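Local coordinates for protein cytosolic phospholipase A2 delta (Homo sapiens, PDB 5IZ5) that hydrolyses glycerophospholipids at the sn-2 position in a calcium-dependent manner, with a preference for linoleic acid there, at residues V161-S166 and H214-L219; E21-W26 and E152-N157. The protein carries 3 engineered substitutions. All blocks are in the same frame, centred on the assembly; numbering follows the deposited sequence.

Contact 1: residues V161-S166 and H214-L219; sequences VARELS and HYMAAL
Ser166 and Tyr215 form an antiparallel hydrogen-bonded pair, Ser166 N reaching Tyr215 O at 2.8 Å and Tyr215 N reaching Ser166 O at 3.1 Å, while Leu165 and Met216 form the adjoining non-hydrogen-bonded pair. Beyond it the 214-219 chain enters a type I turn from Met216 to Leu219, and Ala217 N donates to Glu164 O (3.0 Å) from above the carbonyl plane. A water also donates to Glu164 O, at 2.7 Å, and accepts from Ala218 N, tying the turn twice to one carbonyl. On the side of the pair that carries Ser166 and Tyr215, the serine CB lies over one face of the phenol ring, 4.0 Å from its centroid, in a CH-pi contact displaced toward CZ. Ser166 OG, set beside its own backbone N (chi1 -62°), rests against Ala217 CB. Met216 bends at its last torsion (chi3 51°) and lays CE over one face of the Arg163 guanidinium, 3.3 Å from Arg163 CZ. Ala218 CB approaches Arg163 NH2 obliquely. Arg163 NE forms a salt bridge with Glu152, and NH1 bonds Gln614; the extended Glu164 chain passes Ala217 CB on its way to Arg150. The buried guanidinium thus has polar partners at NE and NH1 and a thioether methyl over one face, which probably shields its ion pair with Glu152 from solvent.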
loop_
_atom_site.group_PDB
_atom_site.type_symbol
_atom_site.label_atom_id
_atom_site.label_comp_id
_atom_site.label_asym_id
_atom_site.label_seq_id
_atom_site.Cartn_x
_atom_site.Cartn_y
_atom_site.Cartn_z
ATOM N N VAL B 161 -0.699 -1.230 17.688
ATOM C CA VAL B 161 0.061 -1.569 18.887
ATOM C C VAL B 161 1.144 -2.591 18.559
ATOM O O VAL B 161 0.885 -3.635 17.948
ATOM C CB VAL B 161 -0.828 -2.204 19.977
ATOM C CG1 VAL B 161 0.002 -2.608 21.191
ATOM C CG2 VAL B 161 -1.935 -1.252 20.398
ATOM N N ALA B 162 2.359 -2.276 18.986
ATOM C CA ALA B 162 3.456 -3.216 18.975
ATOM C C ALA B 162 3.533 -3.869 20.357
ATOM O O ALA B 162 3.808 -3.204 21.372
ATOM C CB ALA B 162 4.741 -2.499 18.640
ATOM N N ARG B 163 3.261 -5.170 20.396
ATOM C CA ARG B 163 3.304 -5.938 21.642
ATOM C C ARG B 163 4.752 -6.138 22.056
ATOM O O ARG B 163 5.646 -6.117 21.206
ATOM C CB ARG B 163 2.633 -7.297 21.452
ATOM C CG ARG B 163 1.177 -7.234 21.009
ATOM C CD ARG B 163 0.298 -6.567 22.051
ATOM N NE ARG B 163 0.329 -7.302 23.319
ATOM C CZ ARG B 163 -0.466 -8.327 23.640
ATOM N NH1 ARG B 163 -1.399 -8.763 22.795
ATOM N NH2 ARG B 163 -0.323 -8.922 24.819
ATOM N N GLU B 164 4.985 -6.329 23.356
ATOM C CA GLU B 164 6.340 -6.599 23.847
ATOM C C GLU B 164 6.846 -7.899 23.228
ATOM O O GLU B 164 6.122 -8.890 23.197
ATOM C CB GLU B 164 6.361 -6.708 25.375
ATOM C CG GLU B 164 7.767 -6.776 25.951
ATOM C CD GLU B 164 7.785 -6.927 27.465
ATOM O OE1 GLU B 164 8.755 -7.511 27.982
ATOM O OE2 GLU B 164 6.846 -6.462 28.149
ATOM N N LEU B 165 8.075 -7.883 22.726
ATOM C CA LEU B 165 8.624 -9.026 21.995
ATOM C C LEU B 165 9.798 -9.608 22.759
ATOM O O LEU B 165 10.683 -8.873 23.202
ATOM C CB LEU B 165 9.090 -8.622 20.588
ATOM C CG LEU B 165 8.760 -9.561 19.427
ATOM C CD1 LEU B 165 7.258 -9.747 19.304
ATOM C CD2 LEU B 165 9.331 -8.993 18.144
ATOM N N SER B 166 9.791 -10.928 22.908
ATOM C CA SER B 166 10.945 -11.657 23.406
ATOM C C SER B 166 11.636 -12.374 22.256
ATOM O O SER B 166 11.023 -12.688 21.232
ATOM C CB SER B 166 10.523 -12.657 24.477
ATOM O OG SER B 166 9.956 -11.985 25.589
ATOM N N HIS B 214 11.219 -15.248 17.413
ATOM C CA HIS B 214 10.606 -14.043 17.943
ATOM C C HIS B 214 9.178 -14.358 18.325
ATOM O O HIS B 214 8.441 -14.969 17.546
ATOM C CB HIS B 214 10.620 -12.942 16.896
ATOM C CG HIS B 214 11.987 -12.590 16.402
ATOM N ND1 HIS B 214 12.628 -13.311 15.419
ATOM C CD2 HIS B 214 12.829 -11.588 16.743
ATOM C CE1 HIS B 214 13.806 -12.768 15.173
ATOM N NE2 HIS B 214 13.955 -11.722 15.965
ATOM N N TYR B 215 8.779 -13.939 19.523
ATOM C CA TYR B 215 7.448 -14.228 20.021
ATOM C C TYR B 215 7.063 -13.228 21.099
ATOM O O TYR B 215 7.911 -12.619 21.745
ATOM C CB TYR B 215 7.394 -15.654 20.583
ATOM C CG TYR B 215 8.384 -15.886 21.690
ATOM C CD1 TYR B 215 7.973 -15.927 23.020
ATOM C CD2 TYR B 215 9.737 -16.035 21.410
ATOM C CE1 TYR B 215 8.890 -16.121 24.041
ATOM C CE2 TYR B 215 10.656 -16.227 22.414
ATOM C CZ TYR B 215 10.228 -16.271 23.724
ATOM O OH TYR B 215 11.144 -16.470 24.712
ATOM N N MET B 216 5.766 -13.068 21.286
ATOM C CA MET B 216 5.249 -12.151 22.282
ATOM C C MET B 216 5.596 -12.580 23.704
ATOM O O MET B 216 5.378 -13.735 24.086
ATOM C CB MET B 216 3.742 -12.070 22.159
ATOM C CG MET B 216 3.260 -11.145 21.060
ATOM S SD MET B 216 1.494 -11.321 20.799
ATOM C CE MET B 216 0.861 -11.146 22.438
ATOM N N ALA B 217 6.093 -11.626 24.489
ATOM C CA ALA B 217 6.423 -11.862 25.895
ATOM C C ALA B 217 5.193 -12.291 26.697
ATOM O O ALA B 217 5.318 -13.040 27.660
ATOM C CB ALA B 217 7.038 -10.613 26.510
ATOM N N ALA B 218 4.008 -11.838 26.287
ATOM C CA ALA B 218 2.761 -12.181 26.980
ATOM C C ALA B 218 2.249 -13.610 26.778
ATOM O O ALA B 218 1.281 -14.011 27.427
ATOM C CB ALA B 218 1.668 -11.192 26.599
ATOM N N LEU B 219 2.866 -14.378 25.887
ATOM C CA LEU B 219 2.426 -15.762 25.676
ATOM C C LEU B 219 2.860 -16.693 26.809
ATOM O O LEU B 219 3.955 -16.561 27.348
ATOM C CB LEU B 219 2.988 -16.337 24.370
ATOM C CG LEU B 219 2.204 -16.375 23.050
ATOM C CD1 LEU B 219 1.128 -15.306 22.995
ATOM C CD2 LEU B 219 3.132 -16.269 21.843
HETATM O O HOH W 1 3.816 -9.610 24.465
#

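Contact 2: residues E21-W26 and E152-N157; sequences EASTCW and ENLITN
Leu154 N donates to Glu21 O at 2.7 Å, the shortest polar bond between the strands, and Glu21 N returns one to Leu154 O at 2.9 Å. Two residues along, Ser23 N lies in the carbonyl plane of Glu152 O and makes a nearly straight bond to it (2.9 Å, 170° at the hydrogen). The reciprocal bond from Glu152 N to Ser23 O, 2.8 Å, approaches from well above the carbonyl plane. Between these hydrogen-bonded pairs sits the non-hydrogen-bonded pair Ala22 and Asn153, whose side chains occupy one face of the sheet. Glu21, Ser23, Glu152 and Leu154 share the other, where Leu154 CD1 packs against Ser23 CB at 3.8 Å. An extended chain with CG anti to the backbone N (chi1 -179°) carries the Glu152 carboxylate outward, its OE1 coming within 3.5 Å of Cys25 SG. Gln85 donates to that OE1 and also bonds Ser23 OG, while OE2, besides its arginine partner, accepts from the backbone N of Glu164; the buried carboxylate is therefore supplied on both oxygens. This is antiparallel beta pairing between the first strand of the N-terminal C2 domain and strand 152-156, which leads on toward a probable second C2-like region.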
loop_
_atom_site.group_PDB
_atom_site.type_symbol
_atom_site.label_atom_id
_atom_site.label_comp_id
_atom_site.label_asym_id
_atom_site.label_seq_id
_atom_site.Cartn_x
_atom_site.Cartn_y
_atom_site.Cartn_z
ATOM N N GLU B 21 4.723 2.739 26.456
ATOM C CA GLU B 21 3.621 2.622 27.414
ATOM C C GLU B 21 3.646 1.292 28.181
ATOM O O GLU B 21 3.889 0.241 27.600
ATOM C CB GLU B 21 2.303 2.769 26.658
ATOM C CG GLU B 21 1.052 2.693 27.517
ATOM C CD GLU B 21 -0.222 2.867 26.710
ATOM O OE1 GLU B 21 -0.238 3.694 25.774
ATOM O OE2 GLU B 21 -1.217 2.183 27.021
ATOM N N ALA B 22 3.410 1.358 29.492
ATOM C CA ALA B 22 3.320 0.172 30.343
ATOM C C ALA B 22 1.852 -0.145 30.586
ATOM O O ALA B 22 1.100 0.725 31.019
ATOM C CB ALA B 22 4.030 0.411 31.671
ATOM N N SER B 23 1.449 -1.381 30.303
ATOM C CA SER B 23 0.076 -1.816 30.554
ATOM C C SER B 23 0.001 -3.271 31.028
ATOM O O SER B 23 0.600 -4.147 30.424
ATOM C CB SER B 23 -0.748 -1.668 29.282
ATOM O OG SER B 23 -2.080 -2.087 29.525
ATOM N N THR B 24 -0.759 -3.523 32.090
ATOM C CA THR B 24 -0.851 -4.853 32.704
ATOM C C THR B 24 -1.891 -5.786 32.052
ATOM O O THR B 24 -2.967 -5.339 31.648
ATOM C CB THR B 24 -1.122 -4.710 34.219
ATOM O OG1 THR B 24 -0.726 -5.901 34.911
ATOM C CG2 THR B 24 -2.579 -4.418 34.518
ATOM N N CYS B 25 -1.562 -7.079 31.968
ATOM C CA CYS B 25 -2.438 -8.094 31.364
ATOM C C CYS B 25 -3.375 -8.758 32.376
ATOM O O CYS B 25 -3.080 -8.810 33.563
ATOM C CB CYS B 25 -1.601 -9.175 30.659
ATOM S SG CYS B 25 -0.596 -8.542 29.284
ATOM N N TRP B 26 -4.506 -9.259 31.889
ATOM C CA TRP B 26 -5.440 -10.043 32.693
ATOM C C TRP B 26 -5.393 -11.496 32.244
ATOM O O TRP B 26 -4.921 -11.793 31.146
ATOM C CB TRP B 26 -6.865 -9.522 32.524
ATOM C CG TRP B 26 -7.045 -8.071 32.941
ATOM C CD1 TRP B 26 -6.312 -7.386 33.869
ATOM C CD2 TRP B 26 -8.034 -7.147 32.454
ATOM N NE1 TRP B 26 -6.772 -6.094 33.982
ATOM C CE2 TRP B 26 -7.828 -5.920 33.126
ATOM C CE3 TRP B 26 -9.070 -7.234 31.512
ATOM C CZ2 TRP B 26 -8.623 -4.788 32.886
ATOM C CZ3 TRP B 26 -9.861 -6.107 31.274
ATOM C CH2 TRP B 26 -9.630 -4.902 31.960
ATOM N N GLU B 152 3.152 -5.164 30.763
ATOM C CA GLU B 152 3.763 -5.351 29.450
ATOM C C GLU B 152 4.219 -4.004 28.907
ATOM O O GLU B 152 3.533 -3.004 29.091
ATOM C CB GLU B 152 2.760 -5.990 28.489
ATOM C CG GLU B 152 3.311 -6.254 27.093
ATOM C CD GLU B 152 2.274 -6.829 26.145
ATOM O OE1 GLU B 152 1.139 -7.131 26.575
ATOM O OE2 GLU B 152 2.594 -6.968 24.947
ATOM N N ASN B 153 5.373 -3.984 28.244
ATOM C CA ASN B 153 5.868 -2.776 27.591
ATOM C C ASN B 153 5.391 -2.687 26.139
ATOM O O ASN B 153 5.943 -3.344 25.246
ATOM C CB ASN B 153 7.396 -2.718 27.643
ATOM C CG ASN B 153 7.927 -2.592 29.064
ATOM O OD1 ASN B 153 7.353 -1.884 29.896
ATOM N ND2 ASN B 153 9.028 -3.278 29.348
ATOM N N LEU B 154 4.365 -1.861 25.925
ATOM C CA LEU B 154 3.762 -1.648 24.611
ATOM C C LEU B 154 4.306 -0.395 23.938
ATOM O O LEU B 154 4.779 0.512 24.618
ATOM C CB LEU B 154 2.256 -1.473 24.761
ATOM C CG LEU B 154 1.456 -2.537 25.502
ATOM C CD1 LEU B 154 0.009 -2.095 25.609
ATOM C CD2 LEU B 154 1.563 -3.876 24.793
ATOM N N ILE B 155 4.223 -0.360 22.607
ATOM C CA ILE B 155 4.465 0.848 21.810
ATOM C C ILE B 155 3.263 1.055 20.894
ATOM O O ILE B 155 2.873 0.123 20.189
ATOM C CB ILE B 155 5.742 0.743 20.951
ATOM C CG1 ILE B 155 6.957 0.465 21.847
ATOM C CG2 ILE B 155 5.964 2.030 20.155
ATOM C CD1 ILE B 155 8.211 0.060 21.095
ATOM N N THR B 156 2.681 2.259 20.906
ATOM C CA THR B 156 1.506 2.569 20.083
ATOM C C THR B 156 1.495 3.965 19.468
ATOM O O THR B 156 2.185 4.860 19.933
ATOM C CB THR B 156 0.214 2.573 20.909
ATOM O OG1 THR B 156 0.469 2.142 22.247
ATOM C CG2 THR B 156 -0.808 1.736 20.270
ATOM N N ASN B 157 0.656 4.138 18.447
ATOM C CA ASN B 157 0.202 5.456 18.002
ATOM C C ASN B 157 -1.309 5.605 18.256
ATOM O O ASN B 157 -1.966 6.451 17.651
ATOM C CB ASN B 157 0.507 5.676 16.522
ATOM C CG ASN B 157 -0.132 4.630 15.629
ATOM O OD1 ASN B 157 -0.976 3.843 16.068
ATOM N ND2 ASN B 157 0.254 4.628 14.361
#

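In the fold
From the N terminus, strand 21-36 opens the first C2 domain, and contact 2 closes a long, helix-free loop of 125 residues when strand 152-156 returns to its beginning. The chain then turns back at once into strand 160-172, which lies beside 152-156 in the same sheet; Ala162 N sits 2.7 Å from Ile155 O, a probable hydrogen bond. Contact 1 closes a second loop, of 47 residues, through strand 210-216 within what is probably a second C2-like region. The two loops follow in series, neither nested nor crossed. With centres about 10 Å apart, the contacts meet along the 152-156/160-172 pairing, where Val161 packs on Thr156, so one sheet appears to join the two regions.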